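DUF176 (Nitrosomonas europaea, PDB 2OMO) probably acts as an oxidoreductase of the antibiotic biosynthesis monooxygenase family. Local coordinates at residues Y29-T34 against M104-K109; D35-F40 against D68-V73; I52-N57 against E76-R81; M58-L63 against F72-A77. One frame throughout, in Å; residues are numbered along the deposited sequence.

Interaction 1: Y29-T34 against M104-K109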
loop_
_atom_site.group_PDB
_atom_site.type_symbol
_atom_site.label_atom_id
_atom_site.label_comp_id
_atom_site.label_asym_id
_atom_site.label_seq_id
_atom_site.Cartn_x
_atom_site.Cartn_y
_atom_site.Cartn_z
ATOM N N TYR A 29 4.542 8.430 2.557
ATOM C CA TYR A 29 5.735 8.058 3.318
ATOM C C TYR A 29 6.120 9.146 4.310
ATOM O O TYR A 29 6.296 10.308 3.939
ATOM C CB TYR A 29 6.903 7.771 2.391
ATOM C CG TYR A 29 6.650 6.674 1.393
ATOM C CD1 TYR A 29 7.021 5.373 1.683
ATOM C CD2 TYR A 29 6.050 6.950 0.146
ATOM C CE1 TYR A 29 6.794 4.307 0.736
ATOM C CE2 TYR A 29 5.787 5.917 -0.772
ATOM C CZ TYR A 29 6.189 4.605 -0.480
ATOM O OH TYR A 29 5.963 3.579 -1.360
ATOM N N ALA A 30 6.249 8.766 5.572
ATOM C CA ALA A 30 6.581 9.748 6.613
ATOM C C ALA A 30 7.783 9.293 7.421
ATOM O O ALA A 30 7.779 8.177 7.943
ATOM C CB ALA A 30 5.409 9.990 7.546
ATOM N N SER A 31 8.787 10.167 7.521
ATOM C CA SER A 31 9.962 9.943 8.388
ATOM C C SER A 31 9.796 10.920 9.560
ATOM O O SER A 31 9.647 12.139 9.369
ATOM C CB SER A 31 11.303 10.180 7.664
ATOM O OG SER A 31 11.418 9.309 6.545
ATOM N N VAL A 32 9.774 10.356 10.750
ATOM C CA VAL A 32 9.401 11.052 11.962
ATOM C C VAL A 32 10.662 11.242 12.804
ATOM O O VAL A 32 11.551 10.397 12.784
ATOM C CB VAL A 32 8.314 10.218 12.763
ATOM C CG1 VAL A 32 7.992 10.842 14.104
ATOM C CG2 VAL A 32 7.032 10.055 11.941
ATOM N N LYS A 33 10.728 12.366 13.527
ATOM C CA LYS A 33 11.794 12.621 14.499
ATOM C C LYS A 33 11.838 11.496 15.525
ATOM O O LYS A 33 10.834 11.010 15.976
ATOM C CB LYS A 33 11.648 13.992 15.178
ATOM C CG LYS A 33 11.919 15.141 14.183
ATOM C CD LYS A 33 11.829 16.515 14.852
ATOM C CE LYS A 33 11.931 17.626 13.802
ATOM N NZ LYS A 33 11.495 18.927 14.380
ATOM N N THR A 34 13.050 11.089 15.861
ATOM C CA THR A 34 13.297 9.923 16.682
ATOM C C THR A 34 12.518 9.950 18.035
ATOM O O THR A 34 12.076 8.913 18.559
ATOM C CB THR A 34 14.847 9.841 16.818
ATOM O OG1 THR A 34 15.279 8.490 17.011
ATOM C CG2 THR A 34 15.335 10.755 17.854
HETATM N N MSE A 104 7.965 15.913 11.788
HETATM C CA MSE A 104 8.561 15.324 10.561
HETATM C C MSE A 104 10.066 15.541 10.549
HETATM O O MSE A 104 10.553 16.666 10.827
HETATM C CB MSE A 104 7.955 15.950 9.301
HETATM C CG MSE A 104 6.455 15.861 9.268
HETATM SE SE MSE A 104 5.880 13.973 9.262
HETATM C CE MSE A 104 5.594 13.754 11.088
ATOM N N ALA A 105 10.823 14.484 10.263
ATOM C CA ALA A 105 12.279 14.628 10.169
ATOM C C ALA A 105 12.645 15.164 8.761
ATOM O O ALA A 105 13.754 15.670 8.534
ATOM C CB ALA A 105 12.955 13.293 10.417
ATOM N N GLU A 106 11.691 15.057 7.843
ATOM C CA GLU A 106 11.807 15.570 6.470
ATOM C C GLU A 106 10.402 15.593 5.834
ATOM O O GLU A 106 9.481 14.981 6.394
ATOM C CB GLU A 106 12.738 14.682 5.655
ATOM C CG GLU A 106 12.156 13.323 5.340
ATOM C CD GLU A 106 13.081 12.441 4.505
ATOM O OE1 GLU A 106 13.778 12.973 3.603
ATOM O OE2 GLU A 106 13.095 11.199 4.740
ATOM N N PRO A 107 10.223 16.316 4.695
ATOM C CA PRO A 107 8.904 16.368 4.061
ATOM C C PRO A 107 8.336 14.982 3.760
ATOM O O PRO A 107 9.038 14.123 3.244
ATOM C CB PRO A 107 9.173 17.056 2.720
ATOM C CG PRO A 107 10.392 17.919 2.975
ATOM C CD PRO A 107 11.223 17.151 3.985
ATOM N N ARG A 108 7.067 14.797 4.060
ATOM C CA ARG A 108 6.341 13.583 3.647
ATOM C C ARG A 108 6.303 13.540 2.130
ATOM O O ARG A 108 6.361 14.585 1.488
ATOM C CB ARG A 108 4.924 13.598 4.160
ATOM C CG ARG A 108 4.851 13.365 5.647
ATOM C CD ARG A 108 3.421 13.216 6.040
ATOM N NE ARG A 108 2.569 14.349 5.652
ATOM C CZ ARG A 108 2.453 15.460 6.384
ATOM N NH1 ARG A 108 3.141 15.592 7.522
ATOM N NH2 ARG A 108 1.641 16.428 6.001
ATOM N N LYS A 109 6.285 12.345 1.568
ATOM C CA LYS A 109 6.033 12.203 0.137
ATOM C C LYS A 109 4.831 11.321 -0.089
ATOM O O LYS A 109 4.711 10.260 0.546
ATOM C CB LYS A 109 7.219 11.565 -0.583
ATOM C CG LYS A 109 6.930 11.322 -2.116
ATOM C CD LYS A 109 6.635 12.643 -2.913
ATOM C CE LYS A 109 6.952 12.509 -4.434
ATOM N NZ LYS A 109 5.906 11.751 -5.153
HETATM O O HOH W 1 9.377 10.974 3.411
HETATM O O HOH W 2 8.628 12.481 5.908
#
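E106 turns CG into the position between its own backbone N and carbonyl carbon (chi1 71°), then runs out extended toward S31, whose OG stands beside its backbone N (chi1 -59°); S31 OG and E106 OE2 come within 3.1 Å. S31, at the end of strand 24-31 in a ferredoxin-like alpha/beta fold, thus meets E106 of the loop that leads from helix 91-100 to strand 109-117. The pairing falls into two separate parts whose register differs by two residues. In one, Y29 N gives an almost straight bond to K109 O at 2.7 Å, and K109 N returns one to Y29 O. The K109 carbonyl oxygen also lies at the edge of the Y29 ring, 3.6 Å from CD2. In the other, A105 N reaches S31 O at 2.8 Å. Between the two pairings, where strand and loop part, water takes over: one molecule joins Y29 O to P107 O, and another accepts from S31 N at 2.8 Å while donating to E106 O. Apolar contact gathers round A30 and V32. The bent chain of M104 brings its selenium to A30 CB and sets CE 4.1 Å from V32 CG2, while R108 CG lies against A30 CB. F40 of helix 37-51 packs against A30, V32 and M104. Y29 OH bonds to Y29 OH of the second subunit. At the far end K33 stretches alongside the loop, its NZ bonded to D102 O and its CE 3.4 Å from M104 O.

Interaction 2: D35-F40 against D68-V73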
loop_
_atom_site.group_PDB
_atom_site.type_symbol
_atom_site.label_atom_id
_atom_site.label_comp_id
_atom_site.label_asym_id
_atom_site.label_seq_id
_atom_site.Cartn_x
_atom_site.Cartn_y
_atom_site.Cartn_z
ATOM N N ASP A 35 12.296 11.136 18.592
ATOM C CA ASP A 35 11.638 11.179 19.887
ATOM C C ASP A 35 10.150 11.586 19.815
ATOM O O ASP A 35 9.570 12.069 20.813
ATOM C CB ASP A 35 12.427 12.081 20.835
ATOM C CG ASP A 35 12.477 13.533 20.369
ATOM O OD1 ASP A 35 12.256 13.847 19.167
ATOM O OD2 ASP A 35 12.760 14.384 21.243
ATOM N N LYS A 36 9.568 11.412 18.627
ATOM C CA LYS A 36 8.155 11.711 18.366
ATOM C C LYS A 36 7.394 10.568 17.693
ATOM O O LYS A 36 6.250 10.743 17.241
ATOM C CB LYS A 36 8.013 12.976 17.525
ATOM C CG LYS A 36 8.583 14.233 18.185
ATOM C CD LYS A 36 7.715 14.684 19.387
ATOM C CE LYS A 36 8.166 16.017 19.927
ATOM N NZ LYS A 36 9.434 15.882 20.680
ATOM N N THR A 37 7.991 9.388 17.682
ATOM C CA THR A 37 7.303 8.222 17.087
ATOM C C THR A 37 5.973 7.882 17.766
ATOM O O THR A 37 4.984 7.613 17.066
ATOM C CB THR A 37 8.176 6.956 16.963
ATOM O OG1 THR A 37 8.636 6.572 18.254
ATOM C CG2 THR A 37 9.369 7.229 16.066
ATOM N N GLU A 38 5.930 7.929 19.103
ATOM C CA GLU A 38 4.679 7.589 19.850
ATOM C C GLU A 38 3.688 8.714 19.635
ATOM O O GLU A 38 2.510 8.465 19.436
ATOM C CB GLU A 38 4.926 7.333 21.344
ATOM C CG GLU A 38 6.028 6.269 21.613
ATOM C CD GLU A 38 5.974 5.118 20.639
ATOM O OE1 GLU A 38 4.975 4.371 20.669
ATOM O OE2 GLU A 38 6.941 4.956 19.826
ATOM N N ALA A 39 4.184 9.957 19.649
ATOM C CA ALA A 39 3.337 11.115 19.430
ATOM C C ALA A 39 2.720 11.015 18.027
ATOM O O ALA A 39 1.514 11.253 17.833
ATOM C CB ALA A 39 4.141 12.405 19.581
ATOM N N PHE A 40 3.549 10.642 17.056
ATOM C CA PHE A 40 3.060 10.559 15.689
ATOM C C PHE A 40 2.010 9.446 15.526
ATOM O O PHE A 40 0.977 9.679 14.859
ATOM C CB PHE A 40 4.199 10.341 14.716
ATOM C CG PHE A 40 3.742 10.198 13.267
ATOM C CD1 PHE A 40 3.454 11.332 12.521
ATOM C CD2 PHE A 40 3.642 8.947 12.667
ATOM C CE1 PHE A 40 3.072 11.235 11.150
ATOM C CE2 PHE A 40 3.256 8.839 11.321
ATOM C CZ PHE A 40 2.958 9.989 10.581
ATOM N N ASP A 68 12.697 -0.055 10.906
ATOM C CA ASP A 68 12.984 1.286 11.411
ATOM C C ASP A 68 11.719 1.920 11.904
ATOM O O ASP A 68 10.927 2.369 11.081
ATOM C CB ASP A 68 13.550 2.176 10.318
ATOM C CG ASP A 68 14.039 3.527 10.858
ATOM O OD1 ASP A 68 13.628 3.908 11.988
ATOM O OD2 ASP A 68 14.836 4.193 10.171
ATOM N N PRO A 69 11.540 1.999 13.245
ATOM C CA PRO A 69 10.278 2.546 13.808
ATOM C C PRO A 69 10.035 4.019 13.500
ATOM O O PRO A 69 8.956 4.511 13.763
ATOM C CB PRO A 69 10.427 2.329 15.332
ATOM C CG PRO A 69 11.925 2.281 15.563
ATOM C CD PRO A 69 12.486 1.591 14.304
ATOM N N THR A 70 11.019 4.742 12.983
ATOM C CA THR A 70 10.777 6.157 12.658
ATOM C C THR A 70 10.150 6.304 11.258
ATOM O O THR A 70 9.812 7.407 10.843
ATOM C CB THR A 70 12.050 7.055 12.771
ATOM O OG1 THR A 70 13.004 6.645 11.778
ATOM C CG2 THR A 70 12.645 7.003 14.222
ATOM N N ARG A 71 10.004 5.184 10.549
ATOM C CA ARG A 71 9.512 5.213 9.190
ATOM C C ARG A 71 8.106 4.682 9.149
ATOM O O ARG A 71 7.843 3.554 9.590
ATOM C CB ARG A 71 10.426 4.461 8.218
ATOM C CG ARG A 71 11.905 4.903 8.288
ATOM C CD ARG A 71 11.969 6.363 8.287
ATOM N NE ARG A 71 13.333 6.871 8.321
ATOM C CZ ARG A 71 13.995 7.173 7.221
ATOM N NH1 ARG A 71 13.399 6.981 6.058
ATOM N NH2 ARG A 71 15.231 7.658 7.278
ATOM N N PHE A 72 7.201 5.533 8.675
ATOM C CA PHE A 72 5.774 5.159 8.566
ATOM C C PHE A 72 5.238 5.273 7.164
ATOM O O PHE A 72 5.733 6.075 6.342
ATOM C CB PHE A 72 4.904 6.062 9.475
ATOM C CG PHE A 72 5.210 5.902 10.940
ATOM C CD1 PHE A 72 4.472 4.997 11.716
ATOM C CD2 PHE A 72 6.281 6.607 11.534
ATOM C CE1 PHE A 72 4.777 4.836 13.115
ATOM C CE2 PHE A 72 6.584 6.464 12.921
ATOM C CZ PHE A 72 5.817 5.562 13.703
ATOM N N VAL A 73 4.168 4.535 6.914
ATOM C CA VAL A 73 3.405 4.664 5.639
ATOM C C VAL A 73 1.916 4.802 5.975
ATOM O O VAL A 73 1.396 4.045 6.827
ATOM C CB VAL A 73 3.589 3.429 4.748
ATOM C CG1 VAL A 73 2.449 3.324 3.655
ATOM C CG2 VAL A 73 4.984 3.430 4.111
#
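T70 holds D68 OD1 twice, with its backbone N at 2.9 Å from that oxygen and with its OG1 at 2.8 Å from it. Both donors come in from the same face of the carboxylate, the N some 42° out of its plane. The backbone bond closes an Asx turn, and R71 N to D68 O closes a type I beta turn from D68 to R71. T70 CG2 touches the helix, 3.8 Å from T37 CG2, the two side chains crossing at a slant. The T37 methyl also lies 3.6 Å from P69 O, an oxygen that takes a hydrogen bond from Q64 NE2. T37 turns its own hydroxyl to its neighbour, OG1 donating to E38 OE2 at 2.8 Å on the anti side of that carboxylate.

This is where the first helix of the ferredoxin-like fold, 37-51 with K36 as its N-cap residue, packs on the sheet beside the turn that leads into strand 71-78. One helical turn further on, F40 meets F72. A chi1 of 178° points the F40 ring away from its own amide nitrogen and onto the sheet; there F40 CE2 comes to 3.5 Å from F72 CG, and F40 CD2 stands over the centre of the F72 ring. The two rings are inclined at 51°, neither stacked nor perpendicular, with the side chains running past each other in opposite directions. T37 O closes on F72 CZ at 4.0 Å, and L116 of the second subunit also packs on F72.

Interaction 3: I52-N57 against E76-R81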
loop_
_atom_site.group_PDB
_atom_site.type_symbol
_atom_site.label_atom_id
_atom_site.label_comp_id
_atom_site.label_asym_id
_atom_site.label_seq_id
_atom_site.Cartn_x
_atom_site.Cartn_y
_atom_site.Cartn_z
ATOM N N ILE A 52 -11.484 6.288 7.978
ATOM C CA ILE A 52 -12.174 5.050 7.561
ATOM C C ILE A 52 -13.701 5.171 7.475
ATOM O O ILE A 52 -14.364 4.281 6.935
ATOM C CB ILE A 52 -11.758 3.793 8.356
ATOM C CG1 ILE A 52 -12.144 3.886 9.847
ATOM C CG2 ILE A 52 -10.248 3.545 8.128
ATOM C CD1 ILE A 52 -11.988 2.601 10.612
ATOM N N ARG A 53 -14.212 6.269 8.025
ATOM C CA ARG A 53 -15.621 6.613 7.996
ATOM C C ARG A 53 -15.956 7.555 6.840
ATOM O O ARG A 53 -17.125 7.926 6.653
ATOM C CB ARG A 53 -15.975 7.278 9.321
ATOM C CG ARG A 53 -15.726 6.382 10.528
ATOM C CD ARG A 53 -16.047 7.102 11.831
ATOM N NE ARG A 53 -17.388 7.670 11.784
ATOM C CZ ARG A 53 -18.505 7.026 12.127
ATOM N NH1 ARG A 53 -18.466 5.775 12.584
ATOM N NH2 ARG A 53 -19.674 7.640 12.023
ATOM N N GLU A 54 -14.959 7.974 6.073
ATOM C CA GLU A 54 -15.209 8.882 4.950
ATOM C C GLU A 54 -15.890 8.114 3.820
ATOM O O GLU A 54 -15.566 6.934 3.570
ATOM C CB GLU A 54 -13.931 9.516 4.411
ATOM C CG GLU A 54 -13.226 10.496 5.326
ATOM C CD GLU A 54 -11.867 10.896 4.810
ATOM O OE1 GLU A 54 -11.607 10.775 3.580
ATOM O OE2 GLU A 54 -11.032 11.326 5.630
ATOM N N PRO A 55 -16.808 8.795 3.106
ATOM C CA PRO A 55 -17.480 8.093 2.009
ATOM C C PRO A 55 -16.451 7.610 0.933
ATOM O O PRO A 55 -15.579 8.374 0.463
ATOM C CB PRO A 55 -18.452 9.145 1.433
ATOM C CG PRO A 55 -18.598 10.208 2.549
ATOM C CD PRO A 55 -17.198 10.219 3.188
ATOM N N GLY A 56 -16.552 6.334 0.587
ATOM C CA GLY A 56 -15.687 5.800 -0.466
ATOM C C GLY A 56 -14.300 5.401 0.012
ATOM O O GLY A 56 -13.495 4.919 -0.797
ATOM N N ASN A 57 -13.986 5.578 1.305
ATOM C CA ASN A 57 -12.686 5.034 1.818
ATOM C C ASN A 57 -12.661 3.513 1.751
ATOM O O ASN A 57 -13.629 2.861 2.163
ATOM C CB ASN A 57 -12.393 5.428 3.262
ATOM C CG ASN A 57 -11.001 5.039 3.662
ATOM O OD1 ASN A 57 -10.824 4.099 4.403
ATOM N ND2 ASN A 57 -9.998 5.731 3.116
ATOM N N GLU A 76 -3.582 5.109 1.681
ATOM C CA GLU A 76 -4.878 5.787 1.646
ATOM C C GLU A 76 -5.540 5.491 0.280
ATOM O O GLU A 76 -5.128 6.045 -0.735
ATOM C CB GLU A 76 -4.628 7.285 1.816
ATOM C CG GLU A 76 -3.671 7.621 2.974
ATOM C CD GLU A 76 -3.490 9.139 3.195
ATOM O OE1 GLU A 76 -4.003 9.953 2.398
ATOM O OE2 GLU A 76 -2.783 9.505 4.163
ATOM N N ALA A 77 -6.538 4.607 0.290
ATOM C CA ALA A 77 -7.188 4.070 -0.897
ATOM C C ALA A 77 -8.650 4.507 -0.854
ATOM O O ALA A 77 -9.318 4.340 0.186
ATOM C CB ALA A 77 -7.114 2.540 -0.890
ATOM N N TYR A 78 -9.149 5.063 -1.972
ATOM C CA TYR A 78 -10.565 5.403 -2.085
ATOM C C TYR A 78 -11.174 4.815 -3.357
ATOM O O TYR A 78 -10.465 4.563 -4.371
ATOM C CB TYR A 78 -10.752 6.928 -2.086
ATOM C CG TYR A 78 -10.361 7.584 -0.782
ATOM C CD1 TYR A 78 -11.353 7.988 0.144
ATOM C CD2 TYR A 78 -9.011 7.808 -0.467
ATOM C CE1 TYR A 78 -11.015 8.586 1.368
ATOM C CE2 TYR A 78 -8.658 8.418 0.769
ATOM C CZ TYR A 78 -9.659 8.794 1.664
ATOM O OH TYR A 78 -9.273 9.375 2.846
ATOM N N LYS A 79 -12.497 4.625 -3.324
ATOM C CA LYS A 79 -13.237 4.213 -4.522
ATOM C C LYS A 79 -12.984 5.139 -5.719
ATOM O O LYS A 79 -12.815 4.665 -6.836
ATOM C CB LYS A 79 -14.756 4.164 -4.244
ATOM C CG LYS A 79 -15.146 3.022 -3.283
ATOM C CD LYS A 79 -16.616 2.983 -2.883
ATOM C CE LYS A 79 -16.901 1.734 -2.018
ATOM N NZ LYS A 79 -16.153 1.769 -0.720
ATOM N N THR A 80 -12.972 6.447 -5.479
ATOM C CA THR A 80 -12.797 7.453 -6.525
ATOM C C THR A 80 -11.846 8.556 -6.138
ATOM O O THR A 80 -11.614 8.859 -4.934
ATOM C CB THR A 80 -14.147 8.154 -6.910
ATOM O OG1 THR A 80 -14.565 9.013 -5.840
ATOM C CG2 THR A 80 -15.223 7.127 -7.233
ATOM N N ARG A 81 -11.278 9.177 -7.168
ATOM C CA ARG A 81 -10.375 10.291 -6.941
ATOM C C ARG A 81 -11.068 11.405 -6.157
ATOM O O ARG A 81 -10.454 12.060 -5.331
ATOM C CB ARG A 81 -9.825 10.896 -8.250
ATOM C CG ARG A 81 -8.730 11.911 -7.902
ATOM C CD ARG A 81 -8.317 12.906 -8.960
ATOM N NE ARG A 81 -7.953 12.288 -10.207
ATOM C CZ ARG A 81 -6.807 12.464 -10.880
ATOM N NH1 ARG A 81 -5.819 13.241 -10.439
ATOM N NH2 ARG A 81 -6.681 11.847 -12.034
#
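Two hydrogen bonds, one from a side chain and one from the backbone, join Y78 and K79 to the turn E54-N57 at the open end of the beta hairpin 57-65/71-78. Y78 OH donates to E54 OE1 at 2.8 Å, coming from above the carboxylate, 44° out of its plane. The other carboxylate oxygen, E54 OE2, is taken by H87, H92 and S51, so this buried acid is bonded through both oxygens and links the turn to the region of helices 81-87 and 91-100. In the backbone, K79 N bonds to G56 O at 2.7 Å. The same oxygen receives a CA-H contact from Y78, with Y78 CA 3.2 Å from G56 O.

The turn itself is type II, closed by N57 N to E54 O at 3.1 Å; G56 occupies its third position with a positive phi, as suits glycine. N57 and Y78 then form a non-hydrogen-bonded antiparallel pair.

Face contact comes from the N57 amide. A chi1 of -171° swings it away from its own N and brings ND2 over one face of the Y78 ring, 3.4 Å from CZ and toward the rim. The amide plane stands at 77° to the ring, so it is upright rather than stacked, and its hydrogen bond goes to R59 O. N57 CB lies nearby, 3.9 Å from Y78 CE1.

K79 adds van der Waals contact. Its chain runs along the glycine and bends at its end, with K79 CG 3.5 Å from G56 O and K79 CD 3.8 Å from G56 CA.

Interaction 4: M58-L63 against F72-A77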
loop_
_atom_site.group_PDB
_atom_site.type_symbol
_atom_site.label_atom_id
_atom_site.label_comp_id
_atom_site.label_asym_id
_atom_site.label_seq_id
_atom_site.Cartn_x
_atom_site.Cartn_y
_atom_site.Cartn_z
HETATM N N MSE A 58 -11.580 2.960 1.199
HETATM C CA MSE A 58 -11.397 1.525 1.086
HETATM C C MSE A 58 -10.259 1.012 1.955
HETATM O O MSE A 58 -10.284 -0.141 2.414
HETATM C CB MSE A 58 -11.127 1.162 -0.356
HETATM C CG MSE A 58 -12.316 1.532 -1.162
HETATM SE SE MSE A 58 -12.213 0.879 -2.946
HETATM C CE MSE A 58 -12.223 -1.075 -2.591
ATOM N N ARG A 59 -9.250 1.852 2.188
ATOM C CA ARG A 59 -8.262 1.545 3.224
ATOM C C ARG A 59 -7.700 2.847 3.720
ATOM O O ARG A 59 -7.601 3.817 2.961
ATOM C CB ARG A 59 -7.025 0.761 2.672
ATOM C CG ARG A 59 -7.226 -0.612 2.059
ATOM C CD ARG A 59 -7.576 -0.623 0.585
ATOM N NE ARG A 59 -7.494 -1.996 0.015
ATOM C CZ ARG A 59 -8.433 -2.919 0.139
ATOM N NH1 ARG A 59 -9.539 -2.634 0.828
ATOM N NH2 ARG A 59 -8.270 -4.123 -0.404
ATOM N N PHE A 60 -7.254 2.832 4.973
ATOM C CA PHE A 60 -6.506 3.953 5.524
ATOM C C PHE A 60 -5.535 3.306 6.507
ATOM O O PHE A 60 -5.492 3.625 7.696
ATOM C CB PHE A 60 -7.422 5.000 6.180
ATOM C CG PHE A 60 -6.837 6.393 6.138
ATOM C CD1 PHE A 60 -7.080 7.249 5.046
ATOM C CD2 PHE A 60 -5.998 6.826 7.182
ATOM C CE1 PHE A 60 -6.480 8.526 5.001
ATOM C CE2 PHE A 60 -5.412 8.105 7.168
ATOM C CZ PHE A 60 -5.629 8.959 6.087
ATOM N N ASP A 61 -4.751 2.372 5.980
ATOM C CA ASP A 61 -3.887 1.566 6.834
ATOM C C ASP A 61 -2.732 2.426 7.325
ATOM O O ASP A 61 -2.099 3.175 6.546
ATOM C CB ASP A 61 -3.313 0.386 6.070
ATOM C CG ASP A 61 -4.377 -0.604 5.583
ATOM O OD1 ASP A 61 -5.503 -0.583 6.135
ATOM O OD2 ASP A 61 -4.088 -1.457 4.672
ATOM N N ILE A 62 -2.413 2.275 8.594
ATOM C CA ILE A 62 -1.256 2.998 9.165
ATOM C C ILE A 62 -0.190 1.956 9.476
ATOM O O ILE A 62 -0.416 1.072 10.328
ATOM C CB ILE A 62 -1.601 3.763 10.460
ATOM C CG1 ILE A 62 -2.828 4.683 10.262
ATOM C CG2 ILE A 62 -0.371 4.571 10.951
ATOM C CD1 ILE A 62 -2.738 5.581 9.037
ATOM N N LEU A 63 0.978 2.126 8.858
ATOM C CA LEU A 63 2.051 1.113 8.906
ATOM C C LEU A 63 3.324 1.680 9.486
ATOM O O LEU A 63 3.632 2.883 9.253
ATOM C CB LEU A 63 2.360 0.589 7.519
ATOM C CG LEU A 63 1.141 0.223 6.638
ATOM C CD1 LEU A 63 1.639 -0.169 5.209
ATOM C CD2 LEU A 63 0.311 -0.905 7.242
ATOM N N PHE A 72 7.201 5.533 8.675
ATOM C CA PHE A 72 5.774 5.159 8.566
ATOM C C PHE A 72 5.238 5.273 7.164
ATOM O O PHE A 72 5.733 6.075 6.342
ATOM C CB PHE A 72 4.904 6.062 9.475
ATOM C CG PHE A 72 5.210 5.902 10.940
ATOM C CD1 PHE A 72 4.472 4.997 11.716
ATOM C CD2 PHE A 72 6.281 6.607 11.534
ATOM C CE1 PHE A 72 4.777 4.836 13.115
ATOM C CE2 PHE A 72 6.584 6.464 12.921
ATOM C CZ PHE A 72 5.817 5.562 13.703
ATOM N N VAL A 73 4.168 4.535 6.914
ATOM C CA VAL A 73 3.405 4.664 5.639
ATOM C C VAL A 73 1.916 4.802 5.975
ATOM O O VAL A 73 1.396 4.045 6.827
ATOM C CB VAL A 73 3.589 3.429 4.748
ATOM C CG1 VAL A 73 2.449 3.324 3.655
ATOM C CG2 VAL A 73 4.984 3.430 4.111
ATOM N N LEU A 74 1.246 5.778 5.360
ATOM C CA LEU A 74 -0.211 5.818 5.327
ATOM C C LEU A 74 -0.647 5.356 3.926
ATOM O O LEU A 74 -0.331 5.994 2.929
ATOM C CB LEU A 74 -0.761 7.242 5.570
ATOM C CG LEU A 74 -0.383 7.851 6.951
ATOM C CD1 LEU A 74 1.048 8.432 6.959
ATOM C CD2 LEU A 74 -1.407 8.932 7.456
ATOM N N TYR A 75 -1.401 4.267 3.886
ATOM C CA TYR A 75 -1.882 3.686 2.651
ATOM C C TYR A 75 -3.352 4.088 2.510
ATOM O O TYR A 75 -4.246 3.479 3.112
ATOM C CB TYR A 75 -1.676 2.170 2.697
ATOM C CG TYR A 75 -2.114 1.419 1.468
ATOM C CD1 TYR A 75 -1.287 1.341 0.327
ATOM C CD2 TYR A 75 -3.339 0.797 1.431
ATOM C CE1 TYR A 75 -1.701 0.654 -0.804
ATOM C CE2 TYR A 75 -3.774 0.106 0.290
ATOM C CZ TYR A 75 -2.936 0.048 -0.833
ATOM O OH TYR A 75 -3.289 -0.651 -1.980
ATOM N N GLU A 76 -3.582 5.109 1.681
ATOM C CA GLU A 76 -4.878 5.787 1.646
ATOM C C GLU A 76 -5.540 5.491 0.280
ATOM O O GLU A 76 -5.128 6.045 -0.735
ATOM C CB GLU A 76 -4.628 7.285 1.816
ATOM C CG GLU A 76 -3.671 7.621 2.974
ATOM C CD GLU A 76 -3.490 9.139 3.195
ATOM O OE1 GLU A 76 -4.003 9.953 2.398
ATOM O OE2 GLU A 76 -2.783 9.505 4.163
ATOM N N ALA A 77 -6.538 4.607 0.290
ATOM C CA ALA A 77 -7.188 4.070 -0.897
ATOM C C ALA A 77 -8.650 4.507 -0.854
ATOM O O ALA A 77 -9.318 4.340 0.186
ATOM C CB ALA A 77 -7.114 2.540 -0.890
#
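F60 and E76 lie side by side: with CG anti to the backbone N (chi1 -152°), the F60 ring leans toward E76, whose extended chain lays CG over the ring face, 4.0 Å from its centroid in a CH-pi contact. The carboxylate follows the ring at only 21° to its plane. On the same face I62 CD1 meets L74 CG at 3.9 Å.

The other face carries R59, Y75, D61, L63 and V73. The bend at chi2 (87°) lays R59 CD on A77 CB at 3.5 Å; R59 CG touches the edge of the Y75 ring in plane, while NH1 turns back to M58 O at 3.0 Å. L63 CD1 rests on V73 CG1. Backbone bonds run the length of this antiparallel pair, and a classic beta bulge ends it: M58 N and R59 N both donate to A77 O, at 2.8 and 3.2 Å.

Across the subunit interface, R59 NE forms a salt bridge with D61 of the second subunit, and Y75 OH bonds to that same D61. The F60 and I62 face lies under helix 37-51, strand 71-78 continues the sheet to strand 24-31, and strand 57-65 pairs at I62 and L63 with a strand of the second subunit.

In the fold
Interaction 4 is the buried centre, a ladder of backbone bonds about 5 Å from the middle of the chain; interaction 1 is a surface contact, and interactions 2 and 3 are partly buried. Strand 71-78 serves interactions 2, 3 and 4, and its backbone bonds to strand 24-31 tie it to interaction 1, as in A30 O to F72 N. Interactions 2 and 3 lie on opposite sides of the chain's centre, their own centres about 24 Å apart: rings and methyls do the work in 2, a carboxylate, a phenol and an amide in 3. Water bridges the gap in interaction 1, whereas 4 rests on backbone bonds, and its R59, D61 and Y75 face also bonds to the second subunit.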